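Local coordinates for protein DyP-type peroxidase (Pleurotus ostreatus PC15, PDB 6FSK) that probably uses heme b to oxidise dyes and manganese(II) ions at the expense of hydrogen peroxide, as a fungal dye-decolorizing peroxidase, at residues 176-181 against 361-366; 210-215 against 347-352; 224-229 against 386-391; 252-257 against 370-375. The protein carries 1 engineered substitution. All coordinates share one frame; numbering follows the deposited sequence.

Interactions 1 and 4 lie on one side of the chain's centre, about 16 Å apart centre to centre; interactions 2 and 3 lie on the opposite side, with centres about 11 Å apart. Their first segments run in the order 1, 2, 3, 4, whereas the second segments come as 2, 1, 4, 3. Interaction 2 is thus nested inside the loop closed by interaction 1, and interaction 4 inside that of interaction 3. Interactions 2 and 3 touch directly, through Gly215 with Ser387 and Arg351 with Asp391. Interactions 1 and 3 tie the loops after strands 354-360 and 379-386, neighbours in the antiparallel sheet, to distant parts of the chain; Arg352 of interaction 2 comes within about 4 Å of the heme.

Interaction 1 (176-181 against 361-366); sequences VRPGDV and GPEVTS
Glu363 reaches across to Arg177 and Pro178, and these three residues make the contact. The carboxylate lies at the edge of the guanidinium, and the two planes are only 7° apart, nearly one flat surface. Arg177 grips it side-on with two nitrogens, one to each oxygen. Its NE donates to Glu363 OE2 at 3.0 Å, and its NH2 donates to Glu363 OE1 at 2.7 Å. Both bonds are almost straight, and each oxygen accepts through its syn lone pair. A bend in the arginine at chi3 (63°) swings the guanidinium round, and another in the glutamate at chi2 (-60°) brings its carboxylate to meet it; the two chains cross at about a right angle. Pro178 flanks the bridge: its CG packs on Glu363 CG at 3.8 Å while its CD rests 3.5 Å from Glu363 OE2. Over one face of the guanidinium, toward the rim, sits Val181 CG2. The remaining nitrogen, NH1, makes a weak bond to the carbonyl of His184. The bridge joins the loops that follow strands 166-175 and 354-360, the two outermost strands of the antiparallel sheet, at the protein surface. Two charged bonds in one plane should resist twisting of either group, and the pairing, at a surface where water also stabilises charge, is consistent with an ionised Glu363.

Interaction 2 (210-215 against 347-352); sequences DPIRPG and DIDNRR
With chi1 at 75°, Ile212 tucks CG1 between its backbone N and carbonyl carbon and sends CG2 to the side opposite the carbonyl, where it meets Asp349. That aspartate has CG beside its own backbone N (chi1 -66°), and the two side chains run past each other in opposite senses. The methyl CG2 of Ile212 lies 3.5 Å from Asp349 CG, while Ile212 CD1 reaches Arg352 CB at 3.8 Å. The polar ends are joined by water. One water accepts from both N and NE of Arg213 and donates to Asp349 OD2 at 2.7 Å; a second accepts from Arg213 NH2 and donates to Asp347 OD2 and, again, to Asp349 OD2. Both waters lie at the guanidinium edge. Arg213 NH2 itself stays 4.1 Å from Asp347 OD2, beyond a salt bridge, so the two charges probably interact mainly by way of the second water. Asp347 OD1 is used for an Asx turn, accepting from Asp349 N at 3.0 Å at the start of the short 3-10 segment. On the other flank a third water accepts from Arg352 NH1 and donates to Asp210 O. Arg352 also makes a cation-pi contact with Tyr334, and its side chain comes within about 4 Å of the heme and of Ser194, a heme-binding residue. Strand 211-212 pairs in parallel with strand 197-198 here, helix 337-340 packs against Asp210 and Ile348, and strand 354-360 begins just beyond Arg352.

Interaction 3 (224-229 against 386-391); sequences DSRAAA and SSSIDD
The guanidinium of Arg226 has the hydroxyl of Ser388 over one face and the carboxylate of Asp391 at its edge. Ser388 OG stands 3.1 Å above the plane toward the rim, too steep for an N-H to point at it. At the edge the grip is end-on: Arg226 NH1 donates to Asp391 OD2 at 2.9 Å, and Arg226 NH2 donates to Asp391 OD1 at 3.0 Å. Both oxygens lie close to the guanidinium plane, yet they are met from above their own carboxylate plane, the two groups being turned 53° apart. The bridge spans two loops, one leading into strand 238-247 and the other leaving strand 379-386, and each is shaped by side-chain turns. Asp224 OD1 takes the N-H of Arg226 in an Asx turn; Ser388 OG accepts from Asp391 N in an ST motif, which probably helps position both the hydroxyl over the face and the carboxylate at the edge. A water links Arg226 NH1 to Asp224 OD1; another accepts from Arg226 NH2 and donates to Asp390 OD2, an oxygen bonded also to Asn96 N. A leucine in place of Arg226 would probably leave the Asp391 carboxylate without its charged mate and break both water links. Asp390 OD1 is taken by Ala97 N.

Interaction 4 (252-257 against 370-375); sequences FDDFLE and HDKKTH
Lys372 sits against Asp254 and Glu257 at the point where helix 366-371 ends in a Schellman motif, with Lys372 as its C-prime residue at positive phi. Followed outward, the lysine first sets its CB beside Asp254, 4.0 Å from Asp254 OD2. From CG onward the chain is extended and crosses the aspartate at about a right angle, so that Lys372 CD lies 3.9 Å from Asp254 CG. The next carbon leaves Asp254 behind: Lys372 CE approaches Glu257 OE1 at 3.5 Å. At the tip, Lys372 NZ forms a long salt bridge of 3.7 Å to Glu257 OE1, and a water does the closer work, accepting from Lys372 NZ at 2.8 Å while donating to Glu257 OE1 and to Asp254 OD1. Asp254 faces the lysine because its CG is anti to the backbone N (chi1 -179°), which throws the carboxylate out from helix 249-258. Its other oxygen, OD2, receives a second water that also donates to the carbonyl of Lys372. An alanine in place of Asp254 would probably cost both waters a partner, leaving the first to Lys372 and Glu257 and the second to the Lys372 carbonyl, and strip the packing from Lys372 CD. At this surface a MES molecule, probably from the crystallisation liquor, hydrogen-bonds to Asp254 OD1. The loop after helix 366-371 is held to helix 249-258 again nearby, where Thr374 OG1 hydrogen-bonds to Glu251 OE1. Just inside the helix end, His370 ND1 donates to Asp371 OD1 at 3.2 Å, the oxygen lying in the plane of the imidazole.

Interaction 1 (176-181 against 361-366)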
# COMPACT_ATOMS: atom_id res chain seq x y z
N VAL A 176 10.65 2.46 -10.99
CA VAL A 176 9.76 3.58 -11.29
C VAL A 176 9.59 3.69 -12.82
O VAL A 176 10.41 3.20 -13.62
CB VAL A 176 10.25 4.90 -10.64
CG1 VAL A 176 10.32 4.74 -9.11
CG2 VAL A 176 11.51 5.39 -11.30
N ARG A 177 8.54 4.39 -13.22
CA ARG A 177 8.26 4.51 -14.66
C ARG A 177 9.16 5.59 -15.27
O ARG A 177 9.71 6.43 -14.59
CB ARG A 177 6.77 4.76 -14.83
CG ARG A 177 5.96 3.50 -14.49
CD ARG A 177 4.46 3.67 -14.61
NE ARG A 177 4.17 3.97 -16.01
CZ ARG A 177 3.20 4.77 -16.42
NH1 ARG A 177 2.36 5.38 -15.57
NH2 ARG A 177 3.03 4.96 -17.73
N PRO A 178 9.27 5.60 -16.59
CA PRO A 178 10.16 6.59 -17.26
C PRO A 178 9.66 8.01 -17.28
O PRO A 178 8.44 8.29 -17.30
CB PRO A 178 10.25 6.04 -18.69
CG PRO A 178 9.19 5.06 -18.86
CD PRO A 178 8.78 4.57 -17.50
N GLY A 179 10.61 8.96 -17.30
CA GLY A 179 10.23 10.32 -17.53
C GLY A 179 9.31 10.98 -16.54
O GLY A 179 9.43 10.74 -15.34
N ASP A 180 8.40 11.80 -17.05
CA ASP A 180 7.60 12.70 -16.21
C ASP A 180 6.53 11.97 -15.43
O ASP A 180 6.09 12.47 -14.39
CB ASP A 180 6.99 13.92 -16.98
CG ASP A 180 6.52 13.59 -18.44
OD1 ASP A 180 6.02 12.46 -18.72
OD2 ASP A 180 6.68 14.47 -19.33
N VAL A 181 6.22 10.75 -15.88
CA VAL A 181 5.28 9.85 -15.19
C VAL A 181 5.95 8.86 -14.20
O VAL A 181 5.33 7.90 -13.76
CB VAL A 181 4.37 9.09 -16.16
CG1 VAL A 181 3.64 10.09 -17.04
CG2 VAL A 181 5.07 8.05 -17.02
N GLY A 361 7.45 -3.61 -14.07
CA GLY A 361 7.06 -3.91 -15.44
C GLY A 361 7.30 -2.90 -16.44
O GLY A 361 7.50 -1.72 -16.12
N PRO A 362 7.30 -3.31 -17.73
CA PRO A 362 7.50 -2.40 -18.83
C PRO A 362 6.27 -1.53 -19.15
O PRO A 362 5.16 -1.83 -18.74
CB PRO A 362 7.82 -3.37 -19.99
CG PRO A 362 6.96 -4.52 -19.68
CD PRO A 362 6.96 -4.65 -18.19
N GLU A 363 6.49 -0.51 -19.98
CA GLU A 363 5.36 0.34 -20.47
C GLU A 363 4.49 -0.50 -21.40
O GLU A 363 4.96 -1.54 -21.98
CB GLU A 363 5.93 1.55 -21.17
CG GLU A 363 6.69 2.50 -20.24
CD GLU A 363 5.75 3.00 -19.17
OE1 GLU A 363 4.74 3.74 -19.50
OE2 GLU A 363 5.90 2.64 -18.01
N VAL A 364 3.24 -0.13 -21.61
CA VAL A 364 2.30 -0.83 -22.52
C VAL A 364 2.86 -0.69 -23.96
O VAL A 364 3.25 0.39 -24.34
CB VAL A 364 0.92 -0.20 -22.40
CG1 VAL A 364 -0.06 -0.72 -23.47
CG2 VAL A 364 0.41 -0.45 -20.96
N THR A 365 2.88 -1.83 -24.64
CA THR A 365 3.46 -1.84 -25.99
C THR A 365 2.40 -1.49 -27.06
O THR A 365 1.20 -1.48 -26.82
CB THR A 365 3.97 -3.22 -26.38
OG1 THR A 365 2.90 -4.12 -26.39
CG2 THR A 365 5.05 -3.77 -25.36
N SER A 366 2.91 -1.10 -28.24
CA SER A 366 1.96 -0.82 -29.36
C SER A 366 1.04 -1.96 -29.62
O SER A 366 -0.17 -1.76 -29.88
CB SER A 366 2.82 -0.52 -30.68
OG SER A 366 3.54 0.66 -30.44

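Interaction 2 (210-215 against 347-352)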
# COMPACT_ATOMS: atom_id res chain seq x y z
N ASP A 210 -4.03 15.65 8.86
CA ASP A 210 -4.27 15.48 10.26
C ASP A 210 -3.19 14.55 10.86
O ASP A 210 -2.81 13.50 10.21
CB ASP A 210 -5.61 14.70 10.43
CG ASP A 210 -6.80 15.45 9.88
OD1 ASP A 210 -6.67 16.68 9.69
OD2 ASP A 210 -7.89 14.82 9.66
N PRO A 211 -2.46 15.05 11.89
CA PRO A 211 -1.45 14.11 12.39
C PRO A 211 -2.06 13.12 13.37
O PRO A 211 -2.97 13.48 14.15
CB PRO A 211 -0.40 14.97 13.07
CG PRO A 211 -1.05 16.25 13.29
CD PRO A 211 -2.30 16.36 12.48
N ILE A 212 -1.52 11.89 13.34
CA ILE A 212 -1.94 10.77 14.19
C ILE A 212 -0.81 10.35 15.11
O ILE A 212 0.37 10.57 14.82
CB ILE A 212 -2.43 9.57 13.35
CG1 ILE A 212 -1.28 8.82 12.70
CG2 ILE A 212 -3.54 10.02 12.40
CD1 ILE A 212 -1.79 7.63 11.88
N ARG A 213 -1.17 9.77 16.24
CA ARG A 213 -0.19 9.31 17.21
C ARG A 213 0.72 8.21 16.58
O ARG A 213 0.28 7.40 15.77
CB ARG A 213 -0.86 8.81 18.46
CG ARG A 213 -1.30 9.98 19.38
CD ARG A 213 -2.25 9.50 20.39
NE ARG A 213 -3.59 9.17 19.88
CZ ARG A 213 -4.49 8.44 20.48
NH1 ARG A 213 -4.30 7.89 21.68
NH2 ARG A 213 -5.69 8.26 19.87
N PRO A 214 1.97 8.18 17.03
CA PRO A 214 2.96 7.27 16.39
C PRO A 214 2.57 5.81 16.63
O PRO A 214 2.99 4.93 15.84
CB PRO A 214 4.29 7.67 17.04
CG PRO A 214 3.88 8.26 18.37
CD PRO A 214 2.65 9.05 18.02
N GLY A 215 1.88 5.45 17.72
CA GLY A 215 1.45 4.09 17.99
C GLY A 215 0.43 3.51 17.06
O GLY A 215 0.14 2.32 17.15
N ASP A 347 -13.28 7.91 15.23
CA ASP A 347 -11.85 8.04 15.21
C ASP A 347 -11.33 6.91 14.31
O ASP A 347 -11.37 5.77 14.70
CB ASP A 347 -11.34 7.88 16.65
CG ASP A 347 -9.85 7.98 16.76
OD1 ASP A 347 -9.13 7.94 15.77
OD2 ASP A 347 -9.35 8.16 17.92
N ILE A 348 -10.84 7.24 13.13
CA ILE A 348 -10.30 6.21 12.24
C ILE A 348 -8.79 6.33 12.11
O ILE A 348 -8.17 5.89 11.12
CB ILE A 348 -10.97 6.30 10.84
CG1 ILE A 348 -10.80 7.67 10.19
CG2 ILE A 348 -12.45 5.88 11.00
CD1 ILE A 348 -11.26 7.70 8.71
N ASP A 349 -8.09 6.86 13.15
CA ASP A 349 -6.60 6.85 13.09
C ASP A 349 -6.02 5.45 12.98
O ASP A 349 -5.01 5.31 12.33
CB ASP A 349 -6.00 7.60 14.30
CG ASP A 349 -6.34 9.12 14.28
OD1 ASP A 349 -6.98 9.63 13.37
OD2 ASP A 349 -5.89 9.76 15.25
N ASN A 350 -6.71 4.46 13.55
CA ASN A 350 -6.26 3.09 13.43
C ASN A 350 -6.51 2.47 12.09
O ASN A 350 -6.04 1.38 11.86
CB ASN A 350 -6.81 2.21 14.55
CG ASN A 350 -8.28 1.91 14.41
OD1 ASN A 350 -9.05 2.58 13.70
ND2 ASN A 350 -8.75 1.02 15.28
N ARG A 351 -7.14 3.15 11.17
CA ARG A 351 -7.33 2.66 9.81
C ARG A 351 -6.31 3.25 8.89
O ARG A 351 -6.28 2.87 7.72
CB ARG A 351 -8.69 3.09 9.34
CG ARG A 351 -9.84 2.71 10.29
CD ARG A 351 -10.13 1.27 10.22
NE ARG A 351 -11.24 0.95 11.13
CZ ARG A 351 -11.33 -0.12 11.88
NH1 ARG A 351 -10.31 -0.96 11.99
NH2 ARG A 351 -12.40 -0.33 12.60
N ARG A 352 -5.41 4.09 9.38
CA ARG A 352 -4.45 4.75 8.51
C ARG A 352 -3.28 3.83 8.24
O ARG A 352 -2.89 3.01 9.09
CB ARG A 352 -3.96 6.09 9.12
CG ARG A 352 -5.12 7.03 9.40
CD ARG A 352 -5.96 7.40 8.24
NE ARG A 352 -5.20 8.01 7.12
CZ ARG A 352 -4.86 9.26 7.02
NH1 ARG A 352 -5.11 10.15 8.02
NH2 ARG A 352 -4.19 9.66 5.96
O HOH W 1 -3.89 12.72 7.24
O HOH W 2 -3.95 10.04 17.11
O HOH W 3 -7.05 9.70 17.66

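Interaction 3 (224-229 against 386-391)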
# COMPACT_ATOMS: atom_id res chain seq x y z
N ASP A 224 -0.83 3.05 20.51
CA ASP A 224 -1.03 1.61 20.25
C ASP A 224 -1.97 1.00 21.27
O ASP A 224 -1.62 0.74 22.43
CB ASP A 224 0.31 0.86 20.18
CG ASP A 224 0.10 -0.62 19.93
OD1 ASP A 224 -1.00 -1.07 19.73
OD2 ASP A 224 1.15 -1.32 19.94
N SER A 225 -3.18 0.73 20.89
CA SER A 225 -4.17 0.14 21.81
C SER A 225 -3.81 -1.22 22.32
O SER A 225 -4.33 -1.67 23.37
CB SER A 225 -5.59 0.05 21.22
OG SER A 225 -5.58 -0.93 20.19
N ARG A 226 -2.96 -1.92 21.60
CA ARG A 226 -2.51 -3.25 22.01
C ARG A 226 -1.17 -3.22 22.72
O ARG A 226 -0.58 -4.31 22.92
CB ARG A 226 -2.46 -4.17 20.74
CG ARG A 226 -3.77 -4.27 20.04
CD ARG A 226 -3.60 -4.99 18.69
NE ARG A 226 -4.88 -5.23 18.05
CZ ARG A 226 -5.55 -4.33 17.30
NH1 ARG A 226 -5.11 -3.12 17.17
NH2 ARG A 226 -6.60 -4.69 16.67
N ALA A 227 -0.65 -2.08 23.15
CA ALA A 227 0.69 -2.02 23.69
C ALA A 227 0.90 -2.99 24.85
O ALA A 227 1.92 -3.66 24.86
CB ALA A 227 1.04 -0.59 24.08
N ALA A 228 -0.05 -3.07 25.81
CA ALA A 228 0.16 -3.92 27.01
C ALA A 228 0.22 -5.40 26.69
O ALA A 228 0.91 -6.16 27.39
CB ALA A 228 -0.93 -3.67 28.02
N ALA A 229 -0.45 -5.82 25.62
CA ALA A 229 -0.47 -7.17 25.19
C ALA A 229 0.79 -7.57 24.43
O ALA A 229 1.02 -8.78 24.24
CB ALA A 229 -1.69 -7.46 24.33
N SER A 386 1.58 -0.24 9.27
CA SER A 386 0.84 0.29 10.41
C SER A 386 1.09 -0.62 11.60
O SER A 386 1.74 -1.66 11.48
CB SER A 386 -0.65 0.48 10.22
OG SER A 386 -1.38 -0.73 10.42
N SER A 387 0.62 -0.26 12.79
CA SER A 387 0.81 -1.07 13.93
C SER A 387 -0.24 -2.13 14.07
O SER A 387 -0.27 -2.88 15.06
CB SER A 387 0.87 -0.22 15.21
OG SER A 387 -0.38 0.37 15.42
N SER A 388 -1.15 -2.26 13.08
CA SER A 388 -2.16 -3.28 13.14
C SER A 388 -2.66 -3.54 11.71
O SER A 388 -3.34 -2.73 11.11
CB SER A 388 -3.34 -2.86 13.98
OG SER A 388 -4.41 -3.79 13.99
N ILE A 389 -2.36 -4.72 11.21
CA ILE A 389 -2.95 -5.19 9.90
C ILE A 389 -4.44 -5.44 10.08
O ILE A 389 -5.29 -5.08 9.21
CB ILE A 389 -2.22 -6.45 9.41
CG1 ILE A 389 -0.75 -6.17 9.25
CG2 ILE A 389 -2.82 -6.92 8.05
CD1 ILE A 389 0.04 -7.42 8.81
N ASP A 390 -4.82 -5.94 11.27
CA ASP A 390 -6.22 -6.18 11.56
C ASP A 390 -7.03 -4.86 11.46
O ASP A 390 -8.09 -4.83 10.83
CB ASP A 390 -6.45 -6.70 12.95
CG ASP A 390 -5.95 -8.13 13.15
OD1 ASP A 390 -5.72 -8.87 12.19
OD2 ASP A 390 -5.84 -8.50 14.41
N ASP A 391 -6.46 -3.78 11.95
CA ASP A 391 -7.17 -2.49 11.94
C ASP A 391 -7.01 -1.75 10.64
O ASP A 391 -7.89 -0.95 10.24
CB ASP A 391 -6.66 -1.52 13.02
CG ASP A 391 -7.00 -1.93 14.47
OD1 ASP A 391 -7.81 -2.81 14.71
OD2 ASP A 391 -6.38 -1.30 15.38
O HOH W 4 -2.46 -1.85 17.53
O HOH W 5 -6.88 -7.60 16.54

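Interaction 4 (252-257 against 370-375)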
# COMPACT_ATOMS: atom_id res chain seq x y z
N PHE A 252 -8.20 -1.89 -18.57
CA PHE A 252 -8.76 -0.73 -17.89
C PHE A 252 -9.02 0.40 -18.87
O PHE A 252 -10.14 1.05 -18.85
CB PHE A 252 -7.84 -0.33 -16.74
CG PHE A 252 -8.26 0.88 -15.95
CD1 PHE A 252 -9.26 0.77 -15.02
CD2 PHE A 252 -7.66 2.11 -16.20
CE1 PHE A 252 -9.64 1.92 -14.29
CE2 PHE A 252 -8.00 3.19 -15.47
CZ PHE A 252 -8.94 3.05 -14.51
N ASP A 253 -8.07 0.67 -19.74
CA ASP A 253 -8.24 1.73 -20.74
C ASP A 253 -9.45 1.41 -21.66
O ASP A 253 -10.24 2.31 -21.93
CB ASP A 253 -7.01 1.90 -21.59
CG ASP A 253 -5.82 2.53 -20.86
OD1 ASP A 253 -5.92 3.12 -19.82
OD2 ASP A 253 -4.73 2.35 -21.48
N ASP A 254 -9.59 0.20 -22.08
CA ASP A 254 -10.77 -0.29 -22.89
C ASP A 254 -12.11 -0.09 -22.15
O ASP A 254 -13.10 0.51 -22.69
CB ASP A 254 -10.49 -1.72 -23.31
CG ASP A 254 -11.55 -2.36 -24.14
OD1 ASP A 254 -12.43 -1.66 -24.72
OD2 ASP A 254 -11.52 -3.60 -24.27
N PHE A 255 -12.14 -0.51 -20.87
CA PHE A 255 -13.26 -0.21 -20.01
C PHE A 255 -13.67 1.24 -20.03
O PHE A 255 -14.83 1.58 -20.23
CB PHE A 255 -12.94 -0.67 -18.60
CG PHE A 255 -13.98 -0.31 -17.62
CD1 PHE A 255 -15.21 -0.95 -17.68
CD2 PHE A 255 -13.78 0.71 -16.71
CE1 PHE A 255 -16.22 -0.62 -16.77
CE2 PHE A 255 -14.82 1.05 -15.78
CZ PHE A 255 -15.99 0.37 -15.85
N LEU A 256 -12.73 2.13 -19.78
CA LEU A 256 -13.03 3.57 -19.73
C LEU A 256 -13.53 4.04 -21.09
O LEU A 256 -14.55 4.72 -21.17
CB LEU A 256 -11.83 4.42 -19.28
CG LEU A 256 -11.28 4.15 -17.91
CD1 LEU A 256 -10.14 5.16 -17.69
CD2 LEU A 256 -12.30 4.28 -16.83
N GLU A 257 -12.85 3.66 -22.17
CA GLU A 257 -13.26 4.03 -23.51
C GLU A 257 -14.64 3.55 -23.85
O GLU A 257 -15.34 4.23 -24.65
CB GLU A 257 -12.30 3.38 -24.50
CG GLU A 257 -10.99 4.00 -24.68
CD GLU A 257 -10.06 3.16 -25.59
OE1 GLU A 257 -10.43 2.11 -26.22
OE2 GLU A 257 -8.93 3.65 -25.66
N HIS A 370 -3.00 -1.94 -29.36
CA HIS A 370 -3.86 -2.30 -30.51
C HIS A 370 -4.83 -3.36 -30.12
O HIS A 370 -6.01 -3.30 -30.46
CB HIS A 370 -2.99 -2.79 -31.65
CG HIS A 370 -3.76 -3.33 -32.81
ND1 HIS A 370 -4.24 -4.63 -32.87
CD2 HIS A 370 -4.23 -2.71 -33.92
CE1 HIS A 370 -4.92 -4.80 -33.99
NE2 HIS A 370 -4.92 -3.65 -34.64
N ASP A 371 -4.35 -4.40 -29.41
CA ASP A 371 -5.12 -5.52 -29.03
C ASP A 371 -6.12 -5.22 -27.88
O ASP A 371 -7.01 -6.01 -27.67
CB ASP A 371 -4.20 -6.66 -28.55
CG ASP A 371 -3.43 -7.37 -29.68
OD1 ASP A 371 -3.70 -7.09 -30.85
OD2 ASP A 371 -2.55 -8.18 -29.34
N LYS A 372 -5.86 -4.15 -27.15
CA LYS A 372 -6.56 -3.84 -25.89
C LYS A 372 -6.43 -4.97 -24.91
O LYS A 372 -7.32 -5.23 -24.10
CB LYS A 372 -8.03 -3.37 -26.14
CG LYS A 372 -8.13 -2.32 -27.23
CD LYS A 372 -9.54 -1.77 -27.42
CE LYS A 372 -9.58 -0.55 -28.40
NZ LYS A 372 -10.96 -0.37 -28.88
N LYS A 373 -5.29 -5.64 -24.89
CA LYS A 373 -5.08 -6.75 -23.99
C LYS A 373 -3.65 -6.72 -23.47
O LYS A 373 -2.73 -6.40 -24.17
CB LYS A 373 -5.27 -8.09 -24.66
CG LYS A 373 -6.71 -8.33 -25.15
CD LYS A 373 -7.75 -8.44 -24.01
CE LYS A 373 -9.19 -8.45 -24.54
NZ LYS A 373 -9.31 -9.49 -25.60
N THR A 374 -3.51 -7.15 -22.23
CA THR A 374 -2.22 -7.31 -21.58
C THR A 374 -1.47 -8.53 -22.14
O THR A 374 -2.02 -9.66 -22.18
CB THR A 374 -2.41 -7.53 -20.09
OG1 THR A 374 -2.89 -6.30 -19.50
CG2 THR A 374 -1.11 -7.87 -19.41
N HIS A 375 -0.23 -8.27 -22.50
CA HIS A 375 0.73 -9.33 -22.89
C HIS A 375 1.94 -9.42 -22.01
O HIS A 375 2.61 -10.45 -22.08
CB HIS A 375 1.17 -9.17 -24.34
CG HIS A 375 -0.01 -9.26 -25.26
ND1 HIS A 375 -0.22 -8.39 -26.31
CD2 HIS A 375 -1.08 -10.10 -25.23
CE1 HIS A 375 -1.37 -8.68 -26.89
NE2 HIS A 375 -1.91 -9.71 -26.26
O HOH W 6 -12.30 0.36 -26.49
O HOH W 7 -9.83 -5.21 -23.16